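Local coordinates for thioredoxin-like fold domain-containing protein (Enterococcus faecalis, PDB 1Z6M) that is of unknown function but adopts a thioredoxin-like fold with a CxxC pattern at a helix start, consistent with a thiol-disulfide oxidoreductase, at residues K44-S49 with R64-F69; L95-K100 with L124-Q129. All coordinates share one frame; numbering follows the deposited sequence. Where two conformers were deposited one is given.

How the interactions relate
Interaction 1 lies in the core, about 4 Å from the centre of the chain to the centre of the contact; interaction 2 lies near the surface, about 14 Å out. The first holds a helix against a strand of the central sheet, the second a helix against the loop after another helix, so the two share no element. They nevertheless touch through helix 91-103: the ring of Phe46 packs on Leu95, Leu98 and His99. Their chemistry differs with place. In 44-49 with 64-69 an aromatic ring meets a buried guanidinium that is paired with Glu33, whereas 95-100 with 124-129 is joined through leucine methyls, an alanine and the root of a lysine.

Interaction 1 (K44-S49 with R64-F69); sequences KWFEES and RIIKLF
In the beta-alpha-beta unit of the thioredoxin-like fold, Phe46 on helix 40-58 meets Arg64 and Ile66 of the strand that follows, 62-68. The two short segments run nearly antiparallel, at 159°, with their axes 13.7 Å apart, so side chains must span the gap. Phe46 has an unusual chi1 of -115°, off any staggered position, and although its CB does not point at the strand, the ring swings nearer to it. Arg64, bent at chi3, reaches back with NH2, which lies 3.4 Å from CE1 of Phe46. The same Arg64 NH2 is 3.5 Å from Phe46 CZ. Ring and guanidinium planes are inclined by 49°, an oblique meeting and not a flat stack, and CE1 arrives at the edge of the guanidinium. Ile66 comes from the opposite direction to Phe46 and puts CD1 near the plane of the phenyl ring at its edge, 4.1 Å from Phe46 CZ. Ile66 CD1 also lies 3.9 Å above one face of the Arg64 guanidinium, offset toward its rim, so that this one methyl touches both flat groups. Trp45 stands beside them, and its ring carries Ser49 OG over the centre of one face. The same Ser49 OG gives a 2.8 Å hydrogen bond to Trp45 O, which also accepts Ser49 N from the other face of its carbonyl plane. The buried charge of Arg64 is answered by Glu33 of strand 29-35, which forms a salt bridge with NE and accepts a hydrogen bond from Trp45 NE1; the shared carboxylate thus ties helix and strand together. Phe46 is further packed by Ile35 of strand 29-35 and by Leu95, Leu98 and Phe102 of helix 91-103, while Ile22 of strand 20-22 touches both Arg64 and Ile66.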
ATOM      1  N   LYS A  44       5.259   9.257   1.795  1.00  9.90           N
ATOM      2  CA  LYS A  44       5.701  10.137   0.716  0.50 10.34           C
ATOM      3  C   LYS A  44       5.090   9.700  -0.613  1.00 10.20           C
ATOM      4  O   LYS A  44       4.568  10.522  -1.370  1.00 10.69           O
ATOM      5  CB  LYS A  44       7.232  10.147   0.636  0.50 10.77           C
ATOM      6  CG  LYS A  44       7.817  11.017  -0.472  0.50 11.80           C
ATOM      7  CD  LYS A  44       7.668  12.503  -0.180  0.50 14.64           C
ATOM      8  CE  LYS A  44       8.076  13.379  -1.360  0.50 16.87           C
ATOM      9  NZ  LYS A  44       9.518  13.270  -1.708  0.50 18.95           N
ATOM     10  N   TRP A  45       5.172   8.402  -0.912  1.00  9.42           N
ATOM     11  CA  TRP A  45       4.540   7.861  -2.122  1.00  9.65           C
ATOM     12  C   TRP A  45       3.058   8.241  -2.175  1.00 10.08           C
ATOM     13  O   TRP A  45       2.568   8.739  -3.194  1.00 10.24           O
ATOM     14  CB  TRP A  45       4.714   6.331  -2.196  1.00 10.14           C
ATOM     15  CG  TRP A  45       3.685   5.643  -3.064  1.00  9.62           C
ATOM     16  CD1 TRP A  45       2.684   4.806  -2.633  1.00 11.02           C
ATOM     17  CD2 TRP A  45       3.499   5.793  -4.484  1.00 10.15           C
ATOM     18  NE1 TRP A  45       1.918   4.398  -3.701  1.00 11.06           N
ATOM     19  CE2 TRP A  45       2.389   4.995  -4.842  1.00 10.49           C
ATOM     20  CE3 TRP A  45       4.169   6.510  -5.485  1.00 10.32           C
ATOM     21  CZ2 TRP A  45       1.936   4.887  -6.162  1.00 10.86           C
ATOM     22  CZ3 TRP A  45       3.715   6.389  -6.801  1.00 11.13           C
ATOM     23  CH2 TRP A  45       2.616   5.587  -7.121  1.00 10.83           C
ATOM     24  N   PHE A  46       2.347   8.018  -1.077  1.00 11.20           N
ATOM     25  CA  PHE A  46       0.914   8.269  -1.062  1.00 12.11           C
ATOM     26  C   PHE A  46       0.579   9.740  -1.267  1.00 12.32           C
ATOM     27  O   PHE A  46      -0.339  10.064  -2.013  1.00 13.14           O
ATOM     28  CB  PHE A  46       0.275   7.742   0.219  1.00 12.99           C
ATOM     29  CG  PHE A  46      -0.685   6.616  -0.001  1.00 13.44           C
ATOM     30  CD1 PHE A  46      -0.264   5.417  -0.567  1.00 16.37           C
ATOM     31  CD2 PHE A  46      -2.019   6.756   0.358  1.00 14.44           C
ATOM     32  CE1 PHE A  46      -1.171   4.373  -0.761  1.00 17.29           C
ATOM     33  CE2 PHE A  46      -2.921   5.709   0.175  1.00 16.91           C
ATOM     34  CZ  PHE A  46      -2.488   4.525  -0.398  1.00 17.19           C
ATOM     35  N   GLU A  47       1.309  10.643  -0.614  1.00 12.41           N
ATOM     36  CA  GLU A  47       0.965  12.059  -0.769  1.00 13.60           C
ATOM     37  C   GLU A  47       1.337  12.590  -2.162  1.00 12.81           C
ATOM     38  O   GLU A  47       0.564  13.330  -2.767  1.00 12.73           O
ATOM     39  CB  GLU A  47       1.537  12.930   0.362  1.00 15.09           C
ATOM     40  CG  GLU A  47       3.043  13.172   0.333  1.00 16.48           C
ATOM     41  CD  GLU A  47       3.486  14.346  -0.561  1.00 17.11           C
ATOM     42  OE1 GLU A  47       4.704  14.575  -0.664  1.00 20.46           O
ATOM     43  OE2 GLU A  47       2.645  15.036  -1.177  1.00 19.58           O
ATOM     44  N   GLU A  48       2.504  12.204  -2.686  1.00 12.17           N
ATOM     45  CA  GLU A  48       2.992  12.818  -3.917  1.00 12.51           C
ATOM     46  C   GLU A  48       2.214  12.342  -5.138  1.00 12.33           C
ATOM     47  O   GLU A  48       2.149  13.058  -6.140  1.00 12.85           O
ATOM     48  CB  GLU A  48       4.490  12.568  -4.096  1.00 12.54           C
ATOM     49  CG  GLU A  48       4.824  11.137  -4.468  1.00 11.40           C
ATOM     50  CD  GLU A  48       6.296  10.793  -4.370  1.00 12.29           C
ATOM     51  OE1 GLU A  48       7.133  11.699  -4.153  1.00 13.01           O
ATOM     52  OE2 GLU A  48       6.614   9.591  -4.502  1.00 10.76           O
ATOM     53  N   SER A  49       1.616  11.158  -5.035  1.00 12.31           N
ATOM     54  CA  SER A  49       0.849  10.565  -6.136  1.00 11.82           C
ATOM     55  C   SER A  49      -0.670  10.748  -6.016  1.00 12.26           C
ATOM     56  O   SER A  49      -1.410  10.391  -6.928  1.00 12.23           O
ATOM     57  CB  SER A  49       1.167   9.075  -6.246  1.00 11.85           C
ATOM     58  OG  SER A  49       0.647   8.364  -5.137  1.00 11.99           O
ATOM     59  N   ARG A  64      -5.933   0.418  -8.901  1.00 11.60           N
ATOM     60  CA  ARG A  64      -4.877   0.206  -7.917  1.00 11.23           C
ATOM     61  C   ARG A  64      -5.196  -1.038  -7.127  1.00 11.28           C
ATOM     62  O   ARG A  64      -6.355  -1.265  -6.751  1.00 11.81           O
ATOM     63  CB  ARG A  64      -4.773   1.381  -6.957  1.00 11.51           C
ATOM     64  CG  ARG A  64      -4.508   2.716  -7.640  1.00 11.49           C
ATOM     65  CD  ARG A  64      -4.707   3.866  -6.667  1.00 12.26           C
ATOM     66  NE  ARG A  64      -3.634   3.897  -5.678  1.00 12.83           N
ATOM     67  CZ  ARG A  64      -3.560   4.765  -4.673  1.00 13.10           C
ATOM     68  NH1 ARG A  64      -4.517   5.666  -4.487  1.00 14.10           N
ATOM     69  NH2 ARG A  64      -2.522   4.724  -3.844  1.00 13.09           N
ATOM     70  N   ILE A  65      -4.158  -1.842  -6.884  1.00 10.95           N
ATOM     71  CA  ILE A  65      -4.277  -3.000  -6.003  0.50 10.80           C
ATOM     72  C   ILE A  65      -3.264  -2.803  -4.883  1.00 10.87           C
ATOM     73  O   ILE A  65      -2.056  -2.968  -5.062  1.00 11.01           O
ATOM     74  CB  ILE A  65      -4.080  -4.358  -6.726  0.50 10.78           C
ATOM     75  CG1 ILE A  65      -5.004  -4.480  -7.943  0.50 10.12           C
ATOM     76  CG2 ILE A  65      -4.332  -5.500  -5.750  0.50 12.13           C
ATOM     77  CD1 ILE A  65      -4.371  -4.005  -9.263  0.50  8.67           C
ATOM     78  N   ILE A  66      -3.790  -2.407  -3.728  1.00 10.79           N
ATOM     79  CA  ILE A  66      -2.969  -1.996  -2.600  1.00 10.98           C
ATOM     80  C   ILE A  66      -2.777  -3.185  -1.667  1.00  9.62           C
ATOM     81  O   ILE A  66      -3.761  -3.721  -1.121  1.00 11.23           O
ATOM     82  CB  ILE A  66      -3.577  -0.768  -1.888  1.00 11.21           C
ATOM     83  CG1 ILE A  66      -3.643   0.425  -2.859  1.00 12.09           C
ATOM     84  CG2 ILE A  66      -2.753  -0.398  -0.648  1.00 11.90           C
ATOM     85  CD1 ILE A  66      -4.516   1.578  -2.374  1.00 13.41           C
ATOM     86  N   LYS A  67      -1.518  -3.582  -1.522  1.00 10.20           N
ATOM     87  CA  LYS A  67      -1.126  -4.763  -0.769  1.00  9.87           C
ATOM     88  C   LYS A  67      -0.467  -4.322   0.521  1.00  9.69           C
ATOM     89  O   LYS A  67       0.666  -3.836   0.508  1.00 10.33           O
ATOM     90  CB  LYS A  67      -0.201  -5.637  -1.620  1.00 10.97           C
ATOM     91  CG  LYS A  67      -0.933  -6.136  -2.877  1.00 12.91           C
ATOM     92  CD  LYS A  67      -0.039  -6.932  -3.797  1.00 14.34           C
ATOM     93  CE  LYS A  67      -0.743  -7.295  -5.100  1.00 12.72           C
ATOM     94  NZ  LYS A  67      -1.644  -8.501  -4.990  1.00 11.40           N
ATOM     95  N   LEU A  68      -1.194  -4.483   1.621  1.00  9.90           N
ATOM     96  CA  LEU A  68      -0.709  -4.039   2.932  1.00  9.82           C
ATOM     97  C   LEU A  68       0.201  -5.116   3.493  1.00 10.25           C
ATOM     98  O   LEU A  68      -0.251  -6.196   3.885  1.00 10.91           O
ATOM     99  CB  LEU A  68      -1.880  -3.702   3.857  1.00 10.60           C
ATOM    100  CG  LEU A  68      -2.786  -2.585   3.318  1.00 10.61           C
ATOM    101  CD1 LEU A  68      -3.902  -2.321   4.309  1.00 12.21           C
ATOM    102  CD2 LEU A  68      -2.034  -1.301   3.028  1.00 12.05           C
ATOM    103  N   PHE A  69       1.496  -4.810   3.459  1.00  9.97           N
ATOM    104  CA  PHE A  69       2.570  -5.761   3.729  1.00 10.28           C
ATOM    105  C   PHE A  69       2.962  -5.622   5.202  1.00 10.85           C
ATOM    106  O   PHE A  69       3.614  -4.635   5.600  1.00 10.71           O
ATOM    107  CB  PHE A  69       3.729  -5.380   2.790  1.00 10.70           C
ATOM    108  CG  PHE A  69       4.875  -6.372   2.690  1.00 10.56           C
ATOM    109  CD1 PHE A  69       4.944  -7.542   3.444  1.00 11.67           C
ATOM    110  CD2 PHE A  69       5.935  -6.073   1.832  1.00 11.45           C
ATOM    111  CE1 PHE A  69       6.054  -8.399   3.312  1.00 12.29           C
ATOM    112  CE2 PHE A  69       7.020  -6.917   1.705  1.00 12.05           C
ATOM    113  CZ  PHE A  69       7.087  -8.081   2.452  1.00 12.32           C
TER

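Interaction 2 (L95-K100 with L124-Q129); sequences LSALHK and LGLKEQ
Lys100 meets Leu124 with the root of its side chain: its CB lies 4.3 Å from CD2 of Leu124, and within this pair it is the one lysine side-chain atom that touches. The extended chain then leaves, with Lys100 CG already 5.1 Å from Leu124 CD2. Lys100 CD passes Leu124 CD2 at 4.7 Å without touching it. CE is farther off, and the bend at chi4 (84°) turns NZ back over its own helix toward Ser96 OG, one turn earlier. The Lys100 NZ to Ser96 OG bond is weak at 3.4 Å, and doubtful because both residues have a second conformer. One turn before Lys100 on the helix, Ala97 offers its CB to CD2 of Leu126 at 4.4 Å. Leu124 and Leu126 also touch each other, CD1 of Leu124 being 4.1 Å from CD1 of Leu126, and both rest on Met101 of helix 91-103, so the pair forms one apolar patch facing that helix. These elements belong to the block of helices between strand 62-68 and strand 152-155, an arrangement resembling the helical insertion of DsbA-like thioredoxin folds. Helix 113-123 ends just before Leu124, and Gly125, with positive phi, turns the chain out of helical geometry so that Leu126 can follow Leu124 onto the same face. Leu126 keeps a backbone hydrogen bond with Ala120 of the helix just left. Beyond it the loop has a bond of its own: Gln129 NE2 donates to Lys127 O at 3.0 Å with a nearly straight N-H (166°), approaching from above the carbonyl plane, though the acceptor lies close to the plane of the Gln129 amide. Gln129 is also tied by a backbone hydrogen bond to His84, and Glu128 OE2 accepts Lys130 N where the chain heads for helix 132-145.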
ATOM      1  N   LEU A  95      -9.685   3.357   1.544  1.00 15.08           N
ATOM      2  CA  LEU A  95      -8.709   4.315   1.042  1.00 15.31           C
ATOM      3  C   LEU A  95      -8.717   5.566   1.928  1.00 15.34           C
ATOM      4  O   LEU A  95      -7.660   6.114   2.262  1.00 15.37           O
ATOM      5  CB  LEU A  95      -8.965   4.663  -0.428  1.00 16.05           C
ATOM      6  CG  LEU A  95      -7.964   5.620  -1.084  1.00 15.80           C
ATOM      7  CD1 LEU A  95      -6.529   5.109  -0.997  1.00 16.28           C
ATOM      8  CD2 LEU A  95      -8.363   5.846  -2.533  1.00 16.14           C
ATOM      9  N   SER A  96      -9.906   6.007   2.325  1.00 14.82           N
ATOM     10  CA  SER A  96     -10.032   7.152   3.225  0.50 14.76           C
ATOM     11  C   SER A  96      -9.320   6.880   4.547  1.00 14.53           C
ATOM     12  O   SER A  96      -8.627   7.738   5.087  1.00 14.45           O
ATOM     13  CB  SER A  96     -11.505   7.490   3.478  0.50 15.36           C
ATOM     14  OG  SER A  96     -11.637   8.546   4.422  0.50 16.31           O
ATOM     15  N   ALA A  97      -9.498   5.670   5.066  1.00 13.67           N
ATOM     16  CA  ALA A  97      -8.827   5.266   6.284  1.00 13.33           C
ATOM     17  C   ALA A  97      -7.309   5.288   6.112  1.00 13.08           C
ATOM     18  O   ALA A  97      -6.606   5.767   6.988  1.00 12.44           O
ATOM     19  CB  ALA A  97      -9.307   3.889   6.730  1.00 13.92           C
ATOM     20  N   LEU A  98      -6.800   4.775   4.993  1.00 12.69           N
ATOM     21  CA  LEU A  98      -5.364   4.832   4.733  1.00 12.13           C
ATOM     22  C   LEU A  98      -4.869   6.268   4.734  1.00 11.65           C
ATOM     23  O   LEU A  98      -3.822   6.573   5.306  1.00 11.53           O
ATOM     24  CB  LEU A  98      -5.019   4.184   3.397  1.00 12.30           C
ATOM     25  CG  LEU A  98      -5.135   2.663   3.352  1.00 12.81           C
ATOM     26  CD1 LEU A  98      -4.923   2.196   1.913  1.00 15.36           C
ATOM     27  CD2 LEU A  98      -4.152   1.977   4.301  1.00 13.84           C
ATOM     28  N   HIS A  99      -5.630   7.162   4.110  1.00 11.73           N
ATOM     29  CA  HIS A  99      -5.268   8.572   4.120  1.00 12.57           C
ATOM     30  C   HIS A  99      -5.189   9.136   5.532  1.00 12.41           C
ATOM     31  O   HIS A  99      -4.278   9.890   5.844  1.00 13.30           O
ATOM     32  CB  HIS A  99      -6.221   9.397   3.260  1.00 12.84           C
ATOM     33  CG  HIS A  99      -6.052   9.160   1.797  1.00 15.15           C
ATOM     34  ND1 HIS A  99      -7.074   9.339   0.893  1.00 17.22           N
ATOM     35  CD2 HIS A  99      -4.985   8.740   1.078  1.00 16.15           C
ATOM     36  CE1 HIS A  99      -6.641   9.049  -0.323  1.00 16.95           C
ATOM     37  NE2 HIS A  99      -5.373   8.687  -0.240  1.00 15.88           N
ATOM     38  N   LYS A 100      -6.146   8.773   6.380  1.00 12.07           N
ATOM     39  CA  LYS A 100      -6.128   9.255   7.756  0.50 12.63           C
ATOM     40  C   LYS A 100      -4.976   8.644   8.551  1.00 12.27           C
ATOM     41  O   LYS A 100      -4.333   9.341   9.343  1.00 12.20           O
ATOM     42  CB  LYS A 100      -7.466   9.001   8.450  0.50 13.67           C
ATOM     43  CG  LYS A 100      -8.517  10.064   8.189  0.50 15.73           C
ATOM     44  CD  LYS A 100      -9.705   9.874   9.120  0.50 18.15           C
ATOM     45  CE  LYS A 100     -10.954  10.558   8.594  0.50 20.08           C
ATOM     46  NZ  LYS A 100     -11.687   9.698   7.616  0.50 21.37           N
ATOM     47  N   LEU A 124      -9.264   6.886  15.671  1.00 15.51           N
ATOM     48  CA  LEU A 124      -9.648   6.804  14.263  1.00 15.64           C
ATOM     49  C   LEU A 124     -11.031   6.200  14.053  1.00 15.90           C
ATOM     50  O   LEU A 124     -11.555   6.243  12.952  1.00 16.48           O
ATOM     51  CB  LEU A 124      -8.597   6.036  13.448  1.00 15.40           C
ATOM     52  CG  LEU A 124      -7.201   6.655  13.303  1.00 15.26           C
ATOM     53  CD1 LEU A 124      -6.291   5.746  12.492  1.00 15.40           C
ATOM     54  CD2 LEU A 124      -7.296   8.026  12.651  1.00 16.60           C
ATOM     55  N   GLY A 125     -11.619   5.637  15.106  1.00 15.64           N
ATOM     56  CA  GLY A 125     -12.980   5.092  15.034  1.00 16.32           C
ATOM     57  C   GLY A 125     -13.115   3.812  14.220  1.00 16.75           C
ATOM     58  O   GLY A 125     -14.163   3.542  13.632  1.00 17.36           O
ATOM     59  N   LEU A 126     -12.042   3.026  14.178  1.00 16.08           N
ATOM     60  CA  LEU A 126     -11.987   1.814  13.360  1.00 16.13           C
ATOM     61  C   LEU A 126     -12.266   0.549  14.178  1.00 16.12           C
ATOM     62  O   LEU A 126     -12.202   0.568  15.409  1.00 17.30           O
ATOM     63  CB  LEU A 126     -10.615   1.725  12.661  1.00 16.16           C
ATOM     64  CG  LEU A 126     -10.167   2.948  11.844  1.00 16.62           C
ATOM     65  CD1 LEU A 126      -8.756   2.762  11.323  1.00 16.25           C
ATOM     66  CD2 LEU A 126     -11.120   3.229  10.688  1.00 18.06           C
ATOM     67  N   LYS A 127     -12.534  -0.540  13.475  1.00 16.26           N
ATOM     68  CA  LYS A 127     -12.824  -1.805  14.120  0.50 16.38           C
ATOM     69  C   LYS A 127     -11.833  -2.879  13.687  1.00 16.04           C
ATOM     70  O   LYS A 127     -11.565  -2.976  12.507  1.00 16.26           O
ATOM     71  CB  LYS A 127     -14.264  -2.224  13.820  0.50 16.81           C
ATOM     72  CG  LYS A 127     -14.605  -3.629  14.208  0.50 17.09           C
ATOM     73  CD  LYS A 127     -14.841  -3.762  15.712  0.50 17.46           C
ATOM     74  CE  LYS A 127     -15.063  -5.205  16.134  0.50 19.37           C
ATOM     75  NZ  LYS A 127     -14.357  -6.120  15.236  0.50 19.81           N
ATOM     76  N   GLU A 128     -11.312  -3.645  14.639  1.00 16.39           N
ATOM     77  CA  GLU A 128     -10.324  -4.684  14.328  1.00 16.48           C
ATOM     78  C   GLU A 128     -10.984  -5.759  13.483  1.00 16.64           C
ATOM     79  O   GLU A 128     -12.077  -6.216  13.809  1.00 17.46           O
ATOM     80  CB  GLU A 128      -9.735  -5.281  15.611  1.00 16.88           C
ATOM     81  CG  GLU A 128      -8.503  -6.177  15.396  1.00 18.28           C
ATOM     82  CD  GLU A 128      -8.850  -7.604  14.990  1.00 19.75           C
ATOM     83  OE1 GLU A 128      -9.909  -8.129  15.419  1.00 20.27           O
ATOM     84  OE2 GLU A 128      -8.056  -8.203  14.242  1.00 19.60           O
ATOM     85  N   GLN A 129     -10.321  -6.145  12.394  1.00 16.70           N
ATOM     86  CA  GLN A 129     -10.862  -7.140  11.476  1.00 16.79           C
ATOM     87  C   GLN A 129      -9.770  -7.785  10.644  1.00 16.61           C
ATOM     88  O   GLN A 129      -9.858  -7.825   9.414  1.00 16.80           O
ATOM     89  CB  GLN A 129     -11.937  -6.519  10.578  1.00 16.29           C
ATOM     90  CG  GLN A 129     -11.538  -5.201   9.904  1.00 17.66           C
ATOM     91  CD  GLN A 129     -12.737  -4.466   9.353  1.00 18.37           C
ATOM     92  OE1 GLN A 129     -13.336  -4.878   8.357  1.00 20.42           O
ATOM     93  NE2 GLN A 129     -13.112  -3.379  10.015  1.00 18.83           N
TER